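Local coordinates for protein intimin (Escherichia coli O127:H6 str. E2348/69, PDB 6TQD) that probably acts as an outer-membrane adhesin of attaching and effacing Escherichia coli, these Ig-type domains forming a constitutively extended juncture of its passenger, at residues D13-E18 against T97-S102; S42-Q47 against I65-V70. All coordinates share one frame; numbering follows the deposited sequence.

Contact 1. Residues D13-E18 against T97-S102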
ATOM      1  N   ASP A  13      -6.655  -2.849  12.723  1.00 14.56           N
ATOM      2  CA  ASP A  13      -5.876  -1.786  12.114  1.00 14.66           C
ATOM      3  C   ASP A  13      -6.597  -1.299  10.864  1.00 11.04           C
ATOM      4  O   ASP A  13      -7.545  -1.921  10.381  1.00 14.24           O
ATOM      5  CB  ASP A  13      -4.465  -2.263  11.782  1.00 16.32           C
ATOM      6  CG  ASP A  13      -3.627  -2.510  13.030  1.00 23.82           C
ATOM      7  OD1 ASP A  13      -3.744  -1.727  14.003  1.00 19.48           O
ATOM      8  OD2 ASP A  13      -2.852  -3.488  13.031  1.00 27.12           O
ATOM      9  N   ILE A  14      -6.152  -0.167  10.344  1.00  8.09           N
ATOM     10  CA  ILE A  14      -6.811   0.490   9.225  1.00  8.80           C
ATOM     11  C   ILE A  14      -5.922   0.398   7.998  1.00  8.59           C
ATOM     12  O   ILE A  14      -4.711   0.648   8.074  1.00  8.77           O
ATOM     13  CB  ILE A  14      -7.171   1.948   9.554  1.00  9.56           C
ATOM     14  CG1 ILE A  14      -8.304   1.956  10.588  1.00 15.12           C
ATOM     15  CG2 ILE A  14      -7.560   2.707   8.312  1.00 11.05           C
ATOM     16  CD1 ILE A  14      -8.541   3.279  11.235  1.00 18.49           C
ATOM     17  N   ASN A  15      -6.521  -0.028   6.888  1.00  8.30           N
ATOM     18  CA  ASN A  15      -5.900  -0.018   5.562  1.00  6.81           C
ATOM     19  C   ASN A  15      -6.875   0.676   4.631  1.00  8.90           C
ATOM     20  O   ASN A  15      -8.036   0.256   4.528  1.00 11.37           O
ATOM     21  CB  ASN A  15      -5.665  -1.442   5.088  1.00  8.61           C
ATOM     22  CG  ASN A  15      -4.810  -2.242   6.050  1.00 11.13           C
ATOM     23  OD1 ASN A  15      -3.629  -1.954   6.241  1.00 14.02           O
ATOM     24  ND2 ASN A  15      -5.403  -3.263   6.650  1.00 14.37           N
ATOM     25  N   GLY A  16      -6.437   1.758   3.994  1.00  7.94           N
ATOM     26  CA  GLY A  16      -7.340   2.531   3.168  1.00  8.16           C
ATOM     27  C   GLY A  16      -6.654   3.294   2.061  1.00  9.04           C
ATOM     28  O   GLY A  16      -5.441   3.469   2.048  1.00  9.92           O
ATOM     29  N   THR A  17      -7.479   3.792   1.146  1.00 11.86           N
ATOM     30  CA  THR A  17      -6.979   4.566   0.033  1.00 12.77           C
ATOM     31  C   THR A  17      -6.566   5.950   0.525  1.00 11.99           C
ATOM     32  O   THR A  17      -7.190   6.532   1.420  1.00 12.59           O
ATOM     33  CB  THR A  17      -8.094   4.738  -1.003  1.00 13.94           C
ATOM     34  OG1 THR A  17      -8.490   3.454  -1.501  1.00 18.10           O
ATOM     35  CG2 THR A  17      -7.593   5.569  -2.204  1.00 13.59           C
ATOM     36  N   GLU A  18      -5.509   6.479  -0.082  1.00 12.37           N
ATOM     37  CA  GLU A  18      -5.031   7.819   0.235  1.00 13.32           C
ATOM     38  C   GLU A  18      -6.178   8.818   0.177  1.00 13.31           C
ATOM     39  O   GLU A  18      -7.034   8.753  -0.707  1.00 14.30           O
ATOM     40  CB  GLU A  18      -3.941   8.202  -0.779  1.00 15.01           C
ATOM     41  CG  GLU A  18      -4.393   8.160  -2.243  1.00 15.08           C
ATOM     42  CD  GLU A  18      -3.298   8.570  -3.210  1.00 18.77           C
ATOM     43  OE1 GLU A  18      -3.116   7.871  -4.243  1.00 20.36           O
ATOM     44  OE2 GLU A  18      -2.608   9.580  -2.940  1.00 15.47           O
ATOM     45  N   THR A  97      -2.369   1.043  13.799  1.00  8.44           N
ATOM     46  CA  THR A  97      -1.528   1.160  12.617  1.00  8.32           C
ATOM     47  C   THR A  97      -2.410   1.468  11.416  1.00  9.05           C
ATOM     48  O   THR A  97      -3.409   0.774  11.175  1.00 10.17           O
ATOM     49  CB  THR A  97      -0.716  -0.115  12.398  1.00 11.43           C
ATOM     50  OG1 THR A  97       0.080  -0.383  13.568  1.00 14.84           O
ATOM     51  CG2 THR A  97       0.204   0.021  11.183  1.00 13.47           C
ATOM     52  N   ILE A  98      -2.055   2.520  10.691  1.00  7.38           N
ATOM     53  CA  ILE A  98      -2.802   2.986   9.530  1.00  8.85           C
ATOM     54  C   ILE A  98      -1.884   2.868   8.321  1.00  9.53           C
ATOM     55  O   ILE A  98      -0.797   3.460   8.296  1.00 10.82           O
ATOM     56  CB  ILE A  98      -3.283   4.431   9.728  1.00 10.21           C
ATOM     57  CG1 ILE A  98      -4.225   4.498  10.943  1.00 11.34           C
ATOM     58  CG2 ILE A  98      -3.949   4.981   8.464  1.00 11.54           C
ATOM     59  CD1 ILE A  98      -4.478   5.894  11.460  1.00 15.46           C
ATOM     60  N   THR A  99      -2.314   2.100   7.328  1.00  9.55           N
ATOM     61  CA  THR A  99      -1.551   1.901   6.102  1.00  7.90           C
ATOM     62  C   THR A  99      -2.318   2.524   4.948  1.00  8.95           C
ATOM     63  O   THR A  99      -3.520   2.285   4.794  1.00  9.66           O
ATOM     64  CB  THR A  99      -1.325   0.417   5.848  1.00  9.99           C
ATOM     65  OG1 THR A  99      -0.632  -0.150   6.973  1.00 13.26           O
ATOM     66  CG2 THR A  99      -0.485   0.207   4.598  1.00 12.30           C
ATOM     67  N   VAL A 100      -1.617   3.294   4.128  1.00  8.07           N
ATOM     68  CA  VAL A 100      -2.202   4.076   3.050  1.00  7.28           C
ATOM     69  C   VAL A 100      -1.824   3.406   1.737  1.00 11.55           C
ATOM     70  O   VAL A 100      -0.635   3.182   1.459  1.00 11.74           O
ATOM     71  CB  VAL A 100      -1.698   5.529   3.086  1.00  8.63           C
ATOM     72  CG1 VAL A 100      -2.222   6.308   1.897  1.00 10.24           C
ATOM     73  CG2 VAL A 100      -2.127   6.184   4.378  1.00 10.88           C
ATOM     74  N   LEU A 101      -2.833   3.088   0.942  1.00  9.59           N
ATOM     75  CA  LEU A 101      -2.666   2.576  -0.409  1.00  8.91           C
ATOM     76  C   LEU A 101      -2.940   3.685  -1.415  1.00 12.51           C
ATOM     77  O   LEU A 101      -3.664   4.640  -1.142  1.00 14.32           O
ATOM     78  CB  LEU A 101      -3.612   1.405  -0.656  1.00 11.21           C
ATOM     79  CG  LEU A 101      -3.347   0.109   0.118  1.00 15.14           C
ATOM     80  CD1 LEU A 101      -3.796   0.207   1.570  1.00 15.91           C
ATOM     81  CD2 LEU A 101      -4.028  -1.062  -0.560  1.00 15.92           C
ATOM     82  N   SER A 102      -2.337   3.554  -2.591  1.00 12.02           N
ATOM     83  CA  SER A 102      -2.530   4.559  -3.626  1.00 13.90           C
ATOM     84  C   SER A 102      -3.874   4.360  -4.321  1.00 14.84           C
ATOM     85  O   SER A 102      -4.506   3.305  -4.223  1.00 15.44           O
ATOM     86  CB  SER A 102      -1.382   4.474  -4.631  1.00 15.79           C
ATOM     87  OG  SER A 102      -1.585   3.377  -5.502  1.00 18.52           O
TER
HETATM   88  O   HOH W   1      -1.473  -1.969  15.316  1.00 29.14           O
HETATM   89  O   HOH W   2      -2.451  -1.003   8.857  1.00 11.91           O

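Contact 2. Residues S42-Q47 against I65-V70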
ATOM      1  N   SER A  42       0.642  12.230  15.646  0.56 11.12           N
ATOM      2  CA  SER A  42       1.696  13.032  15.030  0.56 11.54           C
ATOM      3  C   SER A  42       2.277  12.364  13.789  0.56 10.65           C
ATOM      4  O   SER A  42       2.721  13.058  12.867  0.56 11.11           O
ATOM      5  CB  SER A  42       2.800  13.311  16.045  0.56 13.41           C
ATOM      6  OG  SER A  42       3.376  12.103  16.496  0.56 14.19           O
ATOM      7  N   ALA A  43       2.294  11.026  13.744  1.00  9.56           N
ATOM      8  CA  ALA A  43       2.782  10.345  12.544  1.00 11.36           C
ATOM      9  C   ALA A  43       1.927  10.682  11.325  1.00 10.71           C
ATOM     10  O   ALA A  43       2.460  10.948  10.242  1.00 12.03           O
ATOM     11  CB  ALA A  43       2.820   8.836  12.776  1.00 11.96           C
ATOM     12  N   LEU A  44       0.599  10.675  11.476  1.00  9.15           N
ATOM     13  CA  LEU A  44      -0.260  11.059  10.368  1.00  9.99           C
ATOM     14  C   LEU A  44      -0.081  12.522  10.000  1.00  9.71           C
ATOM     15  O   LEU A  44      -0.103  12.876   8.817  1.00 11.69           O
ATOM     16  CB  LEU A  44      -1.740  10.841  10.704  1.00 11.21           C
ATOM     17  CG  LEU A  44      -2.293   9.433  10.727  1.00 13.31           C
ATOM     18  CD1 LEU A  44      -3.709   9.471  11.298  1.00 12.65           C
ATOM     19  CD2 LEU A  44      -2.279   8.820   9.339  1.00 11.56           C
ATOM     20  N   ARG A  45       0.070  13.389  10.999  1.00  8.35           N
ATOM     21  CA  ARG A  45       0.170  14.818  10.720  1.00  9.54           C
ATOM     22  C   ARG A  45       1.440  15.158   9.956  1.00 11.66           C
ATOM     23  O   ARG A  45       1.464  16.156   9.235  1.00 11.94           O
ATOM     24  CB  ARG A  45       0.056  15.629  12.006  1.00 13.55           C
ATOM     25  CG  ARG A  45      -1.290  15.450  12.652  1.00 16.05           C
ATOM     26  CD  ARG A  45      -1.584  16.459  13.737  1.00 17.16           C
ATOM     27  NE  ARG A  45      -2.856  16.103  14.361  1.00 14.55           N
ATOM     28  CZ  ARG A  45      -4.020  16.716  14.148  1.00 13.94           C
ATOM     29  NH1 ARG A  45      -4.106  17.779  13.356  1.00 15.85           N
ATOM     30  NH2 ARG A  45      -5.105  16.269  14.764  1.00 13.72           N
ATOM     31  N   SER A  46       2.493  14.355  10.111  0.57 11.23           N
ATOM     32  CA  SER A  46       3.715  14.582   9.347  0.57 13.27           C
ATOM     33  C   SER A  46       3.429  14.624   7.856  0.57 12.90           C
ATOM     34  O   SER A  46       4.146  15.294   7.099  0.57 13.22           O
ATOM     35  CB  SER A  46       4.725  13.471   9.644  0.57 14.96           C
ATOM     36  OG  SER A  46       4.355  12.269   8.989  0.57 17.63           O
ATOM     37  N   GLN A  47       2.388  13.920   7.413  1.00 12.04           N
ATOM     38  CA  GLN A  47       2.028  13.860   6.002  1.00 12.35           C
ATOM     39  C   GLN A  47       0.648  14.444   5.712  1.00 14.04           C
ATOM     40  O   GLN A  47       0.101  14.220   4.629  1.00 16.11           O
ATOM     41  CB  GLN A  47       2.158  12.423   5.483  1.00 11.69           C
ATOM     42  CG  GLN A  47       3.591  11.977   5.283  1.00 13.56           C
ATOM     43  CD  GLN A  47       4.272  12.807   4.217  1.00 13.21           C
ATOM     44  OE1 GLN A  47       3.615  13.323   3.313  1.00 13.39           O
ATOM     45  NE2 GLN A  47       5.583  12.965   4.333  1.00 15.87           N
ATOM     46  N   ILE A  65      -8.378  10.593   8.795  1.00  9.02           N
ATOM     47  CA  ILE A  65      -8.246  11.165   7.460  1.00  9.94           C
ATOM     48  C   ILE A  65      -6.858  10.776   6.976  1.00  9.62           C
ATOM     49  O   ILE A  65      -5.851  11.204   7.541  1.00 10.73           O
ATOM     50  CB  ILE A  65      -8.424  12.685   7.474  1.00 12.47           C
ATOM     51  CG1 ILE A  65      -9.710  13.078   8.215  1.00 16.87           C
ATOM     52  CG2 ILE A  65      -8.414  13.216   6.041  1.00 15.75           C
ATOM     53  CD1 ILE A  65     -10.946  12.344   7.765  1.00 19.24           C
ATOM     54  N   LEU A  66      -6.802   9.950   5.934  1.00 10.56           N
ATOM     55  CA  LEU A  66      -5.529   9.408   5.490  1.00  9.79           C
ATOM     56  C   LEU A  66      -4.785  10.415   4.619  1.00 11.31           C
ATOM     57  O   LEU A  66      -5.407  11.137   3.832  1.00 11.91           O
ATOM     58  CB  LEU A  66      -5.767   8.119   4.710  1.00 10.72           C
ATOM     59  CG  LEU A  66      -5.830   6.845   5.569  1.00 11.15           C
ATOM     60  CD1 LEU A  66      -6.852   6.975   6.682  1.00 13.66           C
ATOM     61  CD2 LEU A  66      -6.115   5.610   4.731  1.00 12.20           C
ATOM     62  N   PRO A  67      -3.467  10.507   4.754  1.00 10.41           N
ATOM     63  CA  PRO A  67      -2.703  11.425   3.897  1.00 12.37           C
ATOM     64  C   PRO A  67      -2.635  10.926   2.456  1.00 13.10           C
ATOM     65  O   PRO A  67      -3.085   9.827   2.123  1.00 10.95           O
ATOM     66  CB  PRO A  67      -1.315  11.446   4.539  1.00 12.72           C
ATOM     67  CG  PRO A  67      -1.202  10.155   5.227  1.00 14.92           C
ATOM     68  CD  PRO A  67      -2.595   9.813   5.715  1.00 10.51           C
ATOM     69  N   ALA A  68      -2.059  11.763   1.601  1.00 13.14           N
ATOM     70  CA  ALA A  68      -1.730  11.340   0.250  1.00 13.15           C
ATOM     71  C   ALA A  68      -0.657  10.259   0.275  1.00 12.34           C
ATOM     72  O   ALA A  68       0.185  10.201   1.171  1.00 12.79           O
ATOM     73  CB  ALA A  68      -1.238  12.525  -0.575  1.00 16.45           C
ATOM     74  N   TYR A  69      -0.693   9.401  -0.736  1.00 12.57           N
ATOM     75  CA  TYR A  69       0.286   8.335  -0.853  1.00 11.27           C
ATOM     76  C   TYR A  69       1.647   8.926  -1.190  1.00 14.23           C
ATOM     77  O   TYR A  69       1.757   9.841  -2.015  1.00 15.39           O
ATOM     78  CB  TYR A  69      -0.142   7.389  -1.967  1.00 12.46           C
ATOM     79  CG  TYR A  69       0.725   6.180  -2.165  1.00 12.61           C
ATOM     80  CD1 TYR A  69       0.613   5.066  -1.351  1.00 14.83           C
ATOM     81  CD2 TYR A  69       1.676   6.151  -3.179  1.00 12.47           C
ATOM     82  CE1 TYR A  69       1.410   3.954  -1.550  1.00 14.45           C
ATOM     83  CE2 TYR A  69       2.467   5.053  -3.387  1.00 18.24           C
ATOM     84  CZ  TYR A  69       2.339   3.955  -2.569  1.00 18.53           C
ATOM     85  OH  TYR A  69       3.139   2.858  -2.786  1.00 23.13           O
ATOM     86  N   VAL A  70       2.683   8.383  -0.570  1.00 15.47           N
ATOM     87  CA  VAL A  70       4.060   8.814  -0.793  1.00 16.62           C
ATOM     88  C   VAL A  70       4.739   7.772  -1.668  1.00 17.77           C
ATOM     89  O   VAL A  70       4.963   6.635  -1.240  1.00 16.88           O
ATOM     90  CB  VAL A  70       4.808   8.998   0.535  1.00 17.60           C
ATOM     91  CG1 VAL A  70       6.250   9.400   0.283  1.00 22.16           C
ATOM     92  CG2 VAL A  70       4.100  10.025   1.420  1.00 20.05           C
TER
HETATM   93  O   HOH W   3       1.771  12.544   1.584  1.00 16.95           O
HETATM   94  O   HOH W   4      -1.207  14.441   2.403  1.00 22.92           O

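Contact 1. Residues D13-E18 against T97-S102
Asp13 lays its carboxylate obliquely across the start of Thr97, with OD1 receiving the Thr97 backbone N at 3.1 Å. CG stands beside the backbone N (chi1 -69°), which swings the carboxylate over that amide, and the N-H meets OD1 from above the carboxylate plane rather than within it. A water spans Asp13 OD1 and Thr97 OG1, a hydroxyl that also bonds Lys78 NZ. From here the two chains run parallel. Ile14 and Gly16 each spend N-H and C=O on the residues flanking their partner, Thr97 and Thr99 for the first, Thr99 and Leu101 for the second; every second residue of the edge strand bonds this way, as parallel pairing requires. The hydrogen bond from Leu101 N to Gly16 O (2.9 Å) is almost straight, 176° at the hydrogen. On one face Ile14 CB rests on Ile98 CG1 at 4.1 Å; on the other, Asn15 and Thr99 run alongside each other, with Asn15 OD1 3.3 Å from Thr99 CB. Beyond the strand, Glu18 N bonds Leu101 O at 2.8 Å and Glu18 CB packs on Val100 CG1 at 3.7 Å, while its OE1 accepts from Asn103 N. Strand 14-17 forms an edge of the mixed sheet, strand 76-85 flanks strand 90-101 on its other side, and Ile14 reaches strand 21-30 of the facing sheet, as in an Ig-like sandwich.

Contact 2. Residues S42-Q47 against I65-V70
Gln47 meets Pro67 with the base of its side chain and Val70 with the tip. Its CB comes up to the CB-CG edge of the Pro67 ring, 3.7 Å from Pro67 CB and a little farther from CG. Gln47 CG stands beside the backbone N and is already clear of the proline; the bend at chi2 (-64°) then lays the flat amide face-on to Val70 CG2, 3.9 Å from Gln47 CD. At the tip, OE1 touches the same methyl at 3.8 Å. OE1 also accepts a hydrogen bond from a water at 2.6 Å, and this water donates a second one to Ala68 O. The backbone of Gln47 is tied to the same residue by another water, which donates to Gln47 O and accepts from Ala68 N at 2.9 Å. Gln47 O also lies 3.1 Å from Pro67 CB. No direct hydrogen bond joins the two segments; the two waters bridge Gln47 to the N-H and C=O of Ala68, beside the apolar contacts. Deeper in, Leu44 crosses the proline at about a right angle and sets CD2 against Pro67 CD at 3.8 Å. Leu44 is buried, and through it helix 42-45 lies against the loop after strand 62-65. Beneath both, Tyr77 of strand 76-85 touches Leu44, Gln47 and Pro67, strand 90-101 meets Leu44 and Pro67, and Leu44 also reaches Ile51 of strand 50-53.

How the contacts relate
The two contacts have centres 10 Å apart in the same domain, with contact 2 nested along the chain inside the loop closed by contact 1. They touch directly: Glu18 OE2 accepts a hydrogen bond from Tyr69 N at 2.9 Å, and Leu66 CD2 packs 3.5 Å from Gly16 O. Glu18 CB also lies 3.4 Å from Pro67 O, which brings the end of strand 14-17 close to the loop of contact 2. Ile98 and Val100, from contact 1, supply part of the surface under contact 2. At the far end of contact 1, the side chain of Asp13 lies about 4 Å from a bound sodium ion.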